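Local coordinates for protein UL37 (Suid herpesvirus 1, PDB 4K70) that is an inner tegument protein that probably has an essential role in controlling viral trafficking, here represented by its N-terminal half, a metal-binding, mainly helical region, at residues A[41-46]-A[95-100]; A[48-53]-A[70-75]; A[315-320]-A[363-368]; A[355-360]-A[369-374]; A[217-222]-A[229-234]. All coordinates share one frame; numbering follows the deposited sequence. Where two conformers were deposited one is given.

Contact 1 (A[41-46]-A[95-100]); sequences GVRGLW and LGVVNG. With NA (sodium ion), chain I.
Trp46 lays its indole across Val98, and the meeting is chiefly a CH-pi contact. Val98 CA stands over one face of the five-membered ring, 3.9 Å from its centroid and 19° off the ring normal. Val98 CG2 sits above that plane as well, 3.9 Å from Trp46 CD2, while CG1 comes within 3.8 Å of Trp46 CZ2. What sends the indole across to Val98 is its first torsion, which sets CG opposite the backbone N (chi1 171°).

Apolar contacts extend the interface along Val97. Its two methyls divide the work: CG1 lies 4.0 Å from Trp46 CD1, and CG2 meets the aliphatic part of Arg43, with Arg43 CG 3.7 Å away. The two helices concerned, 39-60 and 89-98, belong to the all-helical bundle at this end of the molecule; Ala73 of helix 63-78 packs against both Trp46 and Val98.

Polar needs are met by a neighbour. Thr103 OG1 is hydrogen-bonded both to Trp46 NE1 and to Val98 O, so one hydroxyl at the start of helix 101-109 links the indole to the last turn of helix 89-98 and helps hold its orientation.

Metal binding takes place on the far flank, where Asn99 OD1 binds a sodium ion at 2.3 Å, shared with Asp121. A water 2.6 Å from that sodium also donates a hydrogen bond to Gly100 O.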
# COMPACT_ATOMS: atom_id res chain seq x y z
N GLY A 41 -14.63 20.06 11.04
CA GLY A 41 -14.58 20.40 12.46
C GLY A 41 -13.55 21.47 12.77
O GLY A 41 -13.84 22.46 13.45
N VAL A 42 -12.33 21.28 12.27
CA VAL A 42 -11.30 22.29 12.45
C VAL A 42 -11.69 23.60 11.80
O VAL A 42 -11.51 24.66 12.37
CB VAL A 42 -9.94 21.83 11.90
CG1 VAL A 42 -8.94 23.00 11.91
CG2 VAL A 42 -9.44 20.64 12.69
N ARG A 43 -12.22 23.50 10.58
CA ARG A 43 -12.67 24.65 9.82
C ARG A 43 -13.71 25.48 10.59
O ARG A 43 -13.67 26.70 10.58
CB ARG A 43 -13.25 24.17 8.49
CG ARG A 43 -13.42 25.23 7.46
CD ARG A 43 -13.36 24.62 6.07
NE ARG A 43 -14.27 23.49 5.93
CZ ARG A 43 -15.58 23.60 5.73
NH1 ARG A 43 -16.14 24.80 5.65
NH2 ARG A 43 -16.33 22.52 5.62
N GLY A 44 -14.62 24.80 11.29
CA GLY A 44 -15.61 25.50 12.09
C GLY A 44 -15.05 26.19 13.32
O GLY A 44 -15.59 27.18 13.78
N LEU A 45 -13.94 25.67 13.85
CA LEU A 45 -13.38 26.17 15.10
C LEU A 45 -12.12 27.02 14.95
O LEU A 45 -11.62 27.55 15.94
CB LEU A 45 -13.04 25.01 16.03
CG LEU A 45 -14.20 24.20 16.59
CD1 LEU A 45 -13.66 23.02 17.37
CD2 LEU A 45 -15.09 25.08 17.45
N TRP A 46 -11.60 27.14 13.74
CA TRP A 46 -10.26 27.70 13.57
C TRP A 46 -10.11 29.14 14.07
O TRP A 46 -9.22 29.44 14.87
CB TRP A 46 -9.78 27.64 12.12
CG TRP A 46 -8.51 28.42 11.96
CD1 TRP A 46 -8.38 29.68 11.50
CD2 TRP A 46 -7.21 27.99 12.35
NE1 TRP A 46 -7.07 30.08 11.55
CE2 TRP A 46 -6.32 29.05 12.07
CE3 TRP A 46 -6.69 26.81 12.90
CZ2 TRP A 46 -4.95 28.97 12.31
CZ3 TRP A 46 -5.33 26.72 13.14
CH2 TRP A 46 -4.47 27.80 12.85
N LEU A 95 -7.39 24.70 4.58
CA LEU A 95 -6.19 25.54 4.44
C LEU A 95 -6.53 26.98 4.09
O LEU A 95 -5.90 27.91 4.59
CB LEU A 95 -5.25 24.98 3.39
CG LEU A 95 -4.61 23.64 3.72
CD1 LEU A 95 -3.67 23.25 2.59
CD2 LEU A 95 -3.90 23.71 5.05
N GLY A 96 -7.52 27.17 3.22
CA GLY A 96 -8.01 28.50 2.89
C GLY A 96 -8.46 29.31 4.10
O GLY A 96 -8.18 30.51 4.21
N VAL A 97 -9.17 28.66 5.01
CA VAL A 97 -9.56 29.28 6.28
C VAL A 97 -8.36 29.57 7.19
O VAL A 97 -8.23 30.67 7.72
CB VAL A 97 -10.60 28.39 7.02
CG1 VAL A 97 -10.77 28.82 8.47
CG2 VAL A 97 -11.93 28.45 6.28
N VAL A 98 -7.49 28.58 7.37
CA VAL A 98 -6.31 28.73 8.22
C VAL A 98 -5.46 29.92 7.77
O VAL A 98 -4.90 30.67 8.58
CB VAL A 98 -5.46 27.43 8.21
CG1 VAL A 98 -4.10 27.66 8.84
CG2 VAL A 98 -6.22 26.31 8.92
N ASN A 99 -5.40 30.11 6.45
CA ASN A 99 -4.54 31.08 5.81
C ASN A 99 -5.23 32.43 5.58
O ASN A 99 -4.64 33.34 5.00
CB ASN A 99 -4.06 30.50 4.47
CG ASN A 99 -3.03 31.37 3.78
OD1 ASN A 99 -1.95 31.63 4.31
ND2 ASN A 99 -3.35 31.79 2.56
N GLY A 100 -6.47 32.58 6.05
CA GLY A 100 -7.23 33.79 5.82
C GLY A 100 -6.61 35.04 6.44
O GLY A 100 -5.73 34.96 7.29
NA NA I . -1.33 32.32 6.45
O HOH W 1 -2.99 34.15 7.21

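Contact 2 (A[48-53]-A[70-75]); sequences RALRLA and ENLAGL
Leu72 points straight at the helix bearing Ala49 and Leu50 and drives one methyl, CD2, onto the backbone between them. That methyl lies 3.6 Å from Leu50 N and 3.7 Å from Leu50 CA, so the contact is side chain against main chain more than side chain against side chain. Rotation about the first bond carries Leu72 CG away from its own amide nitrogen (chi1 -166°), and a second torsion of 68° then turns CD2 to the front.

Ala49 aims its methyl at the incoming leucine, with CB 4.0 Å from Leu72 CD2. Leu50 is turned differently: it leaves its helix obliquely to Leu72, and its end comes nearer so that CD1 reaches 4.2 Å from Leu72 CD2, while CB is 4.1 Å from the same methyl. One leucine methyl is thereby seated among a small residue, a stretch of backbone and a branched neighbour.

Helices 39-60 and 63-78 follow each other in sequence and pass here in broadly opposite senses, as the two arms of a helical hairpin. The second arm is kinked at Ala73 and Gly74, whose amide nitrogens lack the usual bond to the preceding turn, just beyond the leucine that makes the contact. Phe30 of helix 20-32 also touches Leu72, and Met5 and Val9 of helix 4-12 cover Ala49.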
# COMPACT_ATOMS: atom_id res chain seq x y z
N ARG A 48 -11.92 31.08 16.03
CA ARG A 48 -12.09 31.18 17.48
C ARG A 48 -10.89 30.60 18.21
O ARG A 48 -10.40 31.19 19.17
CB ARG A 48 -13.35 30.42 17.93
CG ARG A 48 -14.67 30.94 17.37
CD ARG A 48 -15.78 29.86 17.47
NE ARG A 48 -16.05 29.48 18.86
CZ ARG A 48 -16.78 28.43 19.23
NH1 ARG A 48 -17.31 27.62 18.32
NH2 ARG A 48 -16.97 28.17 20.52
N ALA A 49 -10.42 29.43 17.78
CA ALA A 49 -9.26 28.83 18.42
C ALA A 49 -8.04 29.75 18.28
O ALA A 49 -7.34 30.00 19.26
CB ALA A 49 -8.96 27.45 17.85
N LEU A 50 -7.79 30.25 17.08
CA LEU A 50 -6.64 31.11 16.87
C LEU A 50 -6.75 32.40 17.70
O LEU A 50 -5.78 32.84 18.32
CB LEU A 50 -6.48 31.47 15.39
CG LEU A 50 -5.28 32.38 15.17
CD1 LEU A 50 -3.98 31.57 15.34
CD2 LEU A 50 -5.36 33.07 13.82
N ARG A 51 -7.94 32.99 17.69
CA ARG A 51 -8.20 34.22 18.45
C ARG A 51 -7.99 34.02 19.94
O ARG A 51 -7.42 34.87 20.61
CB ARG A 51 -9.62 34.71 18.17
CG ARG A 51 -9.73 35.55 16.93
CD ARG A 51 -9.24 36.95 17.20
NE ARG A 51 -9.06 37.72 15.98
CZ ARG A 51 -8.52 38.94 15.95
NH1 ARG A 51 -8.13 39.49 17.09
NH2 ARG A 51 -8.38 39.59 14.80
N LEU A 52 -8.45 32.89 20.46
CA LEU A 52 -8.30 32.56 21.87
C LEU A 52 -6.84 32.30 22.26
O LEU A 52 -6.41 32.61 23.38
CB LEU A 52 -9.16 31.34 22.23
CG LEU A 52 -10.66 31.58 22.29
CD1 LEU A 52 -11.39 30.25 22.27
CD2 LEU A 52 -11.00 32.35 23.55
N ALA A 53 -6.08 31.71 21.35
CA ALA A 53 -4.67 31.48 21.62
C ALA A 53 -3.93 32.81 21.59
O ALA A 53 -3.12 33.10 22.46
CB ALA A 53 -4.09 30.48 20.64
N GLU A 70 1.34 30.49 17.49
CA GLU A 70 2.21 30.47 16.33
C GLU A 70 2.22 29.12 15.57
O GLU A 70 2.41 29.09 14.35
CB GLU A 70 3.64 30.88 16.72
CG GLU A 70 3.80 32.39 16.91
CD GLU A 70 5.25 32.82 17.14
OE1 GLU A 70 6.02 32.07 17.76
OE2 GLU A 70 5.61 33.93 16.69
N ASN A 71 2.01 28.02 16.29
CA ASN A 71 2.03 26.68 15.67
C ASN A 71 0.69 25.93 15.64
O ASN A 71 0.64 24.72 15.36
CB ASN A 71 3.10 25.82 16.34
CG ASN A 71 4.46 26.47 16.29
OD1 ASN A 71 5.21 26.31 15.33
ND2 ASN A 71 4.79 27.22 17.34
N LEU A 72 -0.39 26.66 15.90
CA LEU A 72 -1.73 26.09 15.93
C LEU A 72 -2.10 25.42 14.61
O LEU A 72 -2.76 24.39 14.59
CB LEU A 72 -2.76 27.18 16.27
CG LEU A 72 -4.13 26.64 16.65
CD1 LEU A 72 -4.04 25.91 17.98
CD2 LEU A 72 -5.13 27.78 16.72
N ALA A 73 -1.70 26.02 13.50
CA ALA A 73 -2.03 25.43 12.20
C ALA A 73 -1.51 23.97 12.11
O ALA A 73 -2.25 23.06 11.75
CB ALA A 73 -1.48 26.28 11.07
N GLY A 74 -0.25 23.76 12.47
CA GLY A 74 0.34 22.44 12.41
C GLY A 74 -0.22 21.49 13.45
O GLY A 74 -0.51 20.33 13.16
N LEU A 75 -0.38 21.99 14.67
CA LEU A 75 -0.93 21.19 15.75
C LEU A 75 -2.35 20.73 15.43
O LEU A 75 -2.72 19.62 15.77
CB LEU A 75 -0.94 21.98 17.06
CG LEU A 75 0.43 22.34 17.65
CD1 LEU A 75 0.27 23.26 18.86
CD2 LEU A 75 1.19 21.07 18.02

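Contact 3 (A[315-320]-A[363-368]); sequences HTQVDA and RLTDAQ. With NA (sodium ion), chain J.
Gln317, in the loop before helix 321-329, packs against Ala367 at the start of helix 366-385, beside a capping box formed by Thr365 and Gln368. In that box Gln368 N donates to Thr365 OG1, and Thr365 N returns a bond to Gln368 OE1, arriving from above the plane of the side-chain carbonyl.

The tight part is the glutamine's bend. With a second torsion of 54°, Gln317 folds over the Ala367 methyl, so that both CG and CD lie 3.5 Å from Ala367 CB, and OE1 comes to 3.2 Å from Gln368 CG. The two glutamine amides are turned 59° apart. Gln317 is held in this pose by its own chain: NE2 donates to a lone pair of Val318 O at 2.9 Å, within the plane of that carbonyl.

The looser side is bridged by water. Gln317 OE1 accepts from two waters, one shared with Thr365 OG1, the other receiving a bond from Gln368 NE2. Two residues earlier in the loop, His315 O binds a sodium ion together with Gln292. Between Ala320 and the helix, a third water accepts from Ala320 N at 3.0 Å and donates to Ala367 O at 2.6 Å.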
# COMPACT_ATOMS: atom_id res chain seq x y z
N HIS A 315 2.89 -36.90 -12.34
CA HIS A 315 3.16 -37.16 -13.76
C HIS A 315 4.23 -36.23 -14.30
O HIS A 315 5.03 -36.63 -15.15
CB HIS A 315 1.88 -36.98 -14.59
CG HIS A 315 0.86 -38.04 -14.36
ND1 HIS A 315 -0.04 -38.01 -13.32
CD2 HIS A 315 0.60 -39.19 -15.04
CE1 HIS A 315 -0.81 -39.08 -13.36
NE2 HIS A 315 -0.44 -39.82 -14.40
N THR A 316 4.25 -35.01 -13.79
CA THR A 316 5.01 -33.93 -14.40
C THR A 316 5.74 -33.09 -13.36
O THR A 316 5.18 -32.74 -12.32
CB THR A 316 4.06 -33.02 -15.21
OG1 THR A 316 3.62 -33.75 -16.36
CG2 THR A 316 4.74 -31.72 -15.63
N GLN A 317 7.00 -32.79 -13.65
CA GLN A 317 7.79 -31.89 -12.81
C GLN A 317 8.17 -30.64 -13.61
O GLN A 317 9.03 -30.69 -14.48
CB GLN A 317 9.04 -32.60 -12.30
CG GLN A 317 9.86 -31.76 -11.35
CD GLN A 317 9.03 -31.26 -10.18
OE1 GLN A 317 8.60 -32.04 -9.33
NE2 GLN A 317 8.77 -29.94 -10.16
N VAL A 318 7.49 -29.52 -13.35
CA VAL A 318 7.86 -28.28 -14.01
C VAL A 318 9.15 -27.76 -13.41
O VAL A 318 9.47 -28.03 -12.25
CB VAL A 318 6.77 -27.19 -13.91
CG1 VAL A 318 5.50 -27.63 -14.59
CG2 VAL A 318 6.51 -26.83 -12.45
N ASP A 319 9.90 -27.02 -14.20
CA ASP A 319 11.16 -26.47 -13.72
C ASP A 319 10.97 -25.08 -13.12
O ASP A 319 10.84 -24.10 -13.85
CB ASP A 319 12.16 -26.43 -14.86
CG ASP A 319 13.46 -25.76 -14.48
OD1 ASP A 319 13.82 -25.74 -13.27
OD2 ASP A 319 14.12 -25.25 -15.40
N ALA A 320 10.97 -24.99 -11.80
CA ALA A 320 10.85 -23.70 -11.14
C ALA A 320 12.17 -23.19 -10.56
O ALA A 320 12.18 -22.21 -9.83
CB ALA A 320 9.76 -23.75 -10.06
N ARG A 363 7.94 -35.36 2.48
CA ARG A 363 8.87 -35.92 1.49
C ARG A 363 8.72 -35.25 0.13
O ARG A 363 7.96 -35.68 -0.74
CB ARG A 363 8.76 -37.44 1.38
CG ARG A 363 9.01 -38.16 2.70
CD ARG A 363 8.87 -39.68 2.56
NE ARG A 363 9.91 -40.23 1.71
CZ ARG A 363 11.07 -40.67 2.18
NH1 ARG A 363 11.31 -40.64 3.48
NH2 ARG A 363 11.97 -41.16 1.34
N LEU A 364 9.48 -34.17 -0.04
CA LEU A 364 9.52 -33.42 -1.28
C LEU A 364 10.84 -33.65 -1.99
O LEU A 364 11.86 -33.81 -1.34
CB LEU A 364 9.39 -31.93 -0.98
CG LEU A 364 8.06 -31.50 -0.36
CD1 LEU A 364 8.04 -29.98 -0.22
CD2 LEU A 364 6.89 -31.98 -1.21
N THR A 365 10.82 -33.68 -3.31
CA THR A 365 12.05 -33.64 -4.09
C THR A 365 12.53 -32.19 -4.20
O THR A 365 11.75 -31.24 -4.00
CB THR A 365 11.83 -34.13 -5.51
OG1 THR A 365 11.01 -33.19 -6.21
CG2 THR A 365 11.20 -35.52 -5.52
N ASP A 366 13.79 -32.02 -4.57
CA ASP A 366 14.34 -30.67 -4.71
C ASP A 366 13.56 -29.83 -5.73
O ASP A 366 13.34 -28.63 -5.53
CB ASP A 366 15.82 -30.70 -5.07
CG ASP A 366 16.70 -31.16 -3.92
OD1 ASP A 366 16.31 -30.96 -2.75
OD2 ASP A 366 17.78 -31.71 -4.18
N ALA A 367 13.16 -30.46 -6.83
CA ALA A 367 12.41 -29.74 -7.86
C ALA A 367 11.04 -29.30 -7.33
O ALA A 367 10.55 -28.22 -7.66
CB ALA A 367 12.26 -30.59 -9.11
N GLN A 368 10.43 -30.15 -6.50
CA GLN A 368 9.15 -29.82 -5.89
C GLN A 368 9.30 -28.70 -4.88
O GLN A 368 8.42 -27.85 -4.73
CB GLN A 368 8.56 -31.06 -5.21
CG GLN A 368 7.96 -32.07 -6.20
CD GLN A 368 7.66 -33.39 -5.54
OE1 GLN A 368 7.98 -33.60 -4.37
NE2 GLN A 368 7.04 -34.31 -6.29
NA NA J . 7.56 -36.98 -15.08
O HOH W 2 10.04 -34.13 -8.57
O HOH W 3 6.79 -34.07 -9.01
O HOH W 4 11.52 -27.14 -9.85

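Contact 4 (A[355-360]-A[369-374])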
# COMPACT_ATOMS: atom_id res chain seq x y z
N ARG A 355 -0.84 -25.34 -2.21
CA ARG A 355 -1.66 -26.48 -1.81
C ARG A 355 -1.14 -27.82 -2.37
O ARG A 355 -0.95 -28.78 -1.63
CB ARG A 355 -3.10 -26.23 -2.25
CG ARG A 355 -4.15 -27.10 -1.58
CD ARG A 355 -5.42 -26.28 -1.29
NE ARG A 355 -5.74 -25.33 -2.36
CZ ARG A 355 -5.91 -24.01 -2.19
NH1 ARG A 355 -5.81 -23.46 -0.98
NH2 ARG A 355 -6.19 -23.25 -3.23
N ALA A 356 -0.88 -27.85 -3.67
CA ALA A 356 -0.46 -29.09 -4.33
C ALA A 356 0.87 -29.62 -3.80
O ALA A 356 1.03 -30.82 -3.59
CB ALA A 356 -0.37 -28.87 -5.83
N VAL A 357 1.84 -28.73 -3.61
CA VAL A 357 3.15 -29.17 -3.15
C VAL A 357 3.12 -29.50 -1.66
O VAL A 357 3.66 -30.52 -1.25
CB VAL A 357 4.24 -28.10 -3.41
CG1 VAL A 357 5.51 -28.46 -2.67
CG2 VAL A 357 4.50 -27.97 -4.90
N LEU A 358 2.51 -28.63 -0.85
CA LEU A 358 2.53 -28.86 0.60
C LEU A 358 1.73 -30.12 0.98
O LEU A 358 1.99 -30.74 2.01
CB LEU A 358 2.01 -27.64 1.37
CG LEU A 358 2.95 -26.43 1.38
CD1 LEU A 358 2.39 -25.29 2.25
CD2 LEU A 358 4.33 -26.85 1.84
N ASP A 359 0.78 -30.50 0.13
CA ASP A 359 0.04 -31.73 0.38
C ASP A 359 0.93 -32.96 0.25
O ASP A 359 0.52 -34.06 0.57
CB ASP A 359 -1.18 -31.84 -0.55
CG ASP A 359 -2.40 -31.06 -0.02
OD1 ASP A 359 -2.42 -30.69 1.18
OD2 ASP A 359 -3.35 -30.84 -0.82
N ARG A 360 2.17 -32.78 -0.21
CA ARG A 360 3.08 -33.92 -0.37
C ARG A 360 4.18 -33.94 0.66
O ARG A 360 4.93 -34.91 0.75
CB ARG A 360 3.67 -33.95 -1.77
CG ARG A 360 2.64 -34.25 -2.79
CD ARG A 360 3.18 -34.27 -4.19
NE ARG A 360 2.08 -34.54 -5.11
CZ ARG A 360 1.89 -35.71 -5.71
NH1 ARG A 360 2.76 -36.70 -5.53
NH2 ARG A 360 0.84 -35.87 -6.52
N ARG A 369 10.43 -28.70 -4.17
CA ARG A 369 10.75 -27.63 -3.23
C ARG A 369 10.81 -26.27 -3.92
O ARG A 369 10.32 -25.29 -3.37
CB ARG A 369 12.09 -27.91 -2.56
CG ARG A 369 12.02 -28.95 -1.46
CD ARG A 369 13.42 -29.30 -0.94
NE ARG A 369 13.33 -30.12 0.26
CZ ARG A 369 13.57 -31.42 0.29
NH1 ARG A 369 13.98 -32.06 -0.80
NH2 ARG A 369 13.44 -32.08 1.44
N ALA A 370 11.40 -26.22 -5.11
CA ALA A 370 11.49 -24.97 -5.86
C ALA A 370 10.10 -24.42 -6.22
O ALA A 370 9.86 -23.21 -6.17
CB ALA A 370 12.30 -25.17 -7.12
N VAL A 371 9.21 -25.31 -6.63
CA VAL A 371 7.82 -24.91 -6.93
C VAL A 371 7.11 -24.46 -5.66
O VAL A 371 6.41 -23.44 -5.64
CB VAL A 371 7.00 -26.06 -7.55
CG1 VAL A 371 5.57 -25.60 -7.79
CG2 VAL A 371 7.65 -26.56 -8.85
N GLY A 372 7.28 -25.23 -4.59
CA GLY A 372 6.60 -24.91 -3.34
C GLY A 372 7.10 -23.62 -2.72
O GLY A 372 6.31 -22.79 -2.27
N CYS A 373 8.42 -23.47 -2.65
CA CYS A 373 9.01 -22.22 -2.18
C CYS A 373 8.51 -21.02 -2.97
O CYS A 373 8.10 -20.02 -2.39
CB CYS A 373 10.54 -22.30 -2.28
SG CYS A 373 11.26 -23.28 -0.92
N THR A 374 8.54 -21.11 -4.29
CA THR A 374 8.08 -20.01 -5.12
C THR A 374 6.61 -19.68 -4.85
O THR A 374 6.22 -18.51 -4.77
CB THR A 374 8.30 -20.31 -6.62
OG1 THR A 374 9.67 -20.62 -6.85
CG2 THR A 374 7.90 -19.10 -7.48
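The helical hairpin made by helices 347-358 and 366-385 is closed near its connecting loop by Val357, which faces Gly372 and Val371 on the second arm. The backbones come very near: the CA atoms of Val357 and Gly372 are 5.5 Å apart, a spacing tied to the absence of any side chain at Gly372. Val357 CG1 rests 3.8 Å from Gly372 CA, directly on the glycine backbone.

The second methyl has a different task. Val357 CG2 reaches 3.9 Å from Val371 CG1 and an equal distance from Gly372 N, so it lies against one methyl and one peptide. The valine's rotation sorts the two branches: CG1 is opposite the backbone N (chi1 168°), whereas CG2 is opposite the carbonyl carbon and faces Val371.

Within the second arm, Ala370 O is gripped twice by Thr374. Thr374 OG1 donates to Ala370 O at 2.7 Å, nearly in line with the C=O bond, and Thr374 N adds the ordinary helical bond to the same oxygen at 3.1 Å; the hydroxyl bond holds the threonine's side-chain rotation. Leu364 of the connecting loop also touches Val357, and Ala320 covers Val371. Asp359, close to where the first helix ends, has been seen as a calcium ligand of this protein, although no calcium is bound to it in this chain. Such valine-on-glycine packing brings the arms of an antiparallel helical hairpin close together.

Contact 5 (A[217-222]-A[229-234]); sequences TIADEF and PTLREQ
Leu231 overlaps the surface of the neighbouring helix at Ala219, planting its CD2 methyl 3.8 Å from Ala219 CA and 3.9 Å from Ala219 CB. The other branch of the same leucine leans the other way, with CD1 4.2 Å from Ile218 CG2. Two adjacent residues thus receive the two prongs of one fork, and the contact consists entirely of hydrocarbon.

The fork is placed by its torsions. Leu231 CG stands opposite its own amide nitrogen (chi1 177°), which projects the branch point out from helix 229-240 toward helix 208-223, and a chi2 of 61° spreads the methyls over the two residues. Ile218 offers CG2, while its longer branch extends elsewhere, and Ala219 is small enough that the leucine lies against the alpha carbon itself. The receiving helix widens into a pi-type turn at 219-222, directly after Ile218.

Around this centre Leu148 of helix 144-149 and Tyr275 also touch Leu231, whereas Leu194 and Ala197 of helix 191-201 touch Ile218. At the start of the second helix, Asn228 OD1 is hydrogen-bonded to Leu231 N and thus holds the turn that carries the leucine.

On the same helix, Thr230 O has two donors from Gln234. Its backbone N makes the helical bond to Thr230 O at 3.0 Å, and Gln234 NE2 reaches the same oxygen from the opposite face of the carbonyl plane at 3.2 Å, anchoring the glutamine's end to its own helix. Two consecutive helices joined by a short loop and passing in opposite senses make a helical hairpin, here packed through a leucine laid on an alanine.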
# COMPACT_ATOMS: atom_id res chain seq x y z
N THR A 217 -5.62 -15.93 -17.04
CA THR A 217 -5.31 -15.42 -15.70
C THR A 217 -5.78 -13.97 -15.54
O THR A 217 -6.25 -13.57 -14.47
CB THR A 217 -3.80 -15.54 -15.33
OG1 THR A 217 -3.03 -14.59 -16.08
CG2 THR A 217 -3.27 -16.97 -15.56
N ILE A 218 -5.66 -13.19 -16.61
CA ILE A 218 -6.06 -11.79 -16.56
C ILE A 218 -7.59 -11.68 -16.47
O ILE A 218 -8.13 -10.90 -15.67
CB ILE A 218 -5.56 -11.01 -17.79
CG1 ILE A 218 -4.04 -10.91 -17.76
CG2 ILE A 218 -6.18 -9.61 -17.84
CD1 ILE A 218 -3.42 -10.53 -19.11
N ALA A 219 -8.29 -12.46 -17.28
CA ALA A 219 -9.74 -12.45 -17.25
C ALA A 219 -10.22 -12.81 -15.85
O ALA A 219 -11.11 -12.15 -15.30
CB ALA A 219 -10.31 -13.42 -18.28
N ASP A 220 -9.59 -13.81 -15.25
CA ASP A 220 -10.01 -14.33 -13.94
C ASP A 220 -9.63 -13.46 -12.73
O ASP A 220 -10.40 -13.36 -11.78
CB ASP A 220 -9.49 -15.76 -13.73
CG ASP A 220 -10.17 -16.76 -14.64
OD1 ASP A 220 -11.16 -16.36 -15.30
OD2 ASP A 220 -9.75 -17.94 -14.68
N GLU A 221 -8.45 -12.85 -12.75
CA GLU A 221 -7.97 -12.05 -11.63
C GLU A 221 -8.51 -10.62 -11.68
O GLU A 221 -8.74 -9.99 -10.66
CB GLU A 221 -6.43 -11.98 -11.63
CG GLU A 221 -5.71 -13.34 -11.63
CD GLU A 221 -5.37 -13.83 -10.23
OE1 GLU A 221 -5.95 -13.30 -9.26
OE2 GLU A 221 -4.51 -14.74 -10.12
N PHE A 222 -8.70 -10.11 -12.89
CA PHE A 222 -8.98 -8.69 -13.04
C PHE A 222 -10.28 -8.27 -13.71
O PHE A 222 -10.67 -7.11 -13.63
CB PHE A 222 -7.80 -8.01 -13.73
CG PHE A 222 -6.51 -8.14 -12.98
CD1 PHE A 222 -6.25 -7.34 -11.88
CD2 PHE A 222 -5.55 -9.07 -13.37
CE1 PHE A 222 -5.07 -7.46 -11.18
CE2 PHE A 222 -4.36 -9.19 -12.67
CZ PHE A 222 -4.13 -8.38 -11.58
N PRO A 229 -13.37 -6.23 -24.79
CA PRO A 229 -13.24 -6.69 -26.18
C PRO A 229 -11.80 -6.93 -26.61
O PRO A 229 -11.54 -7.88 -27.36
CB PRO A 229 -13.88 -5.56 -26.99
CG PRO A 229 -13.93 -4.38 -26.06
CD PRO A 229 -14.10 -4.96 -24.70
N THR A 230 -10.86 -6.11 -26.15
CA THR A 230 -9.47 -6.29 -26.55
C THR A 230 -8.83 -7.54 -25.91
O THR A 230 -8.09 -8.27 -26.57
CB THR A 230 -8.63 -5.00 -26.34
OG1 THR A 230 -7.39 -5.32 -25.70
CG2 THR A 230 -9.40 -4.00 -25.49
N LEU A 231 -9.15 -7.80 -24.65
CA LEU A 231 -8.77 -9.05 -24.00
C LEU A 231 -9.41 -10.23 -24.72
O LEU A 231 -8.76 -11.25 -24.96
CB LEU A 231 -9.23 -9.06 -22.54
CG LEU A 231 -8.97 -10.35 -21.75
CD1 LEU A 231 -7.46 -10.66 -21.68
CD2 LEU A 231 -9.57 -10.25 -20.36
N ARG A 232 -10.69 -10.08 -25.05
CA ARG A 232 -11.43 -11.12 -25.76
C ARG A 232 -10.77 -11.47 -27.10
O ARG A 232 -10.58 -12.65 -27.41
CB ARG A 232 -12.88 -10.66 -25.96
CG ARG A 232 -13.78 -11.68 -26.59
CD ARG A 232 -15.23 -11.17 -26.61
NE ARG A 232 -16.04 -11.81 -25.58
CZ ARG A 232 -16.91 -12.79 -25.82
NH1 ARG A 232 -17.09 -13.25 -27.06
NH2 ARG A 232 -17.62 -13.31 -24.83
N GLU A 233 -10.41 -10.45 -27.88
CA GLU A 233 -9.75 -10.66 -29.17
C GLU A 233 -8.37 -11.28 -29.01
O GLU A 233 -7.92 -12.07 -29.84
CB GLU A 233 -9.55 -9.32 -29.90
CG GLU A 233 -10.82 -8.56 -30.18
CD GLU A 233 -10.52 -7.17 -30.72
OE1 GLU A 233 -11.42 -6.30 -30.69
OE2 GLU A 233 -9.37 -6.96 -31.17
N GLN A 234 -7.68 -10.90 -27.95
CA GLN A 234 -6.31 -11.37 -27.79
C GLN A 234 -6.28 -12.82 -27.33
O GLN A 234 -5.42 -13.58 -27.74
CB GLN A 234 -5.53 -10.47 -26.86
CG GLN A 234 -4.91 -9.28 -27.55
CD GLN A 234 -4.27 -8.32 -26.58
OE1 GLN A 234 -3.09 -8.02 -26.67
NE2 GLN A 234 -5.07 -7.83 -25.63

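Contact 1 and contact 2 share helix 39-60 and lie about 10 Å apart between centres; contact 2 is nested inside the loop that contact 1 closes, and Trp46 of contact 1 touches Leu72 and Ala73 of contact 2. Contacts 3 and 4, about 8 Å apart between centres, share helix 366-385; their segments alternate along the chain, and the two contacts touch, for example through Ala320 and Val371. These two pairs lie on opposite sides of the chain's centre, contact 1 about 64 Å from contact 3 between centres. Contact 5 falls between the pairs in sequence, about 28 Å from contact 4 between centres. In this elongated molecule the contacts therefore sample local packing in widely separated parts of a helical fold.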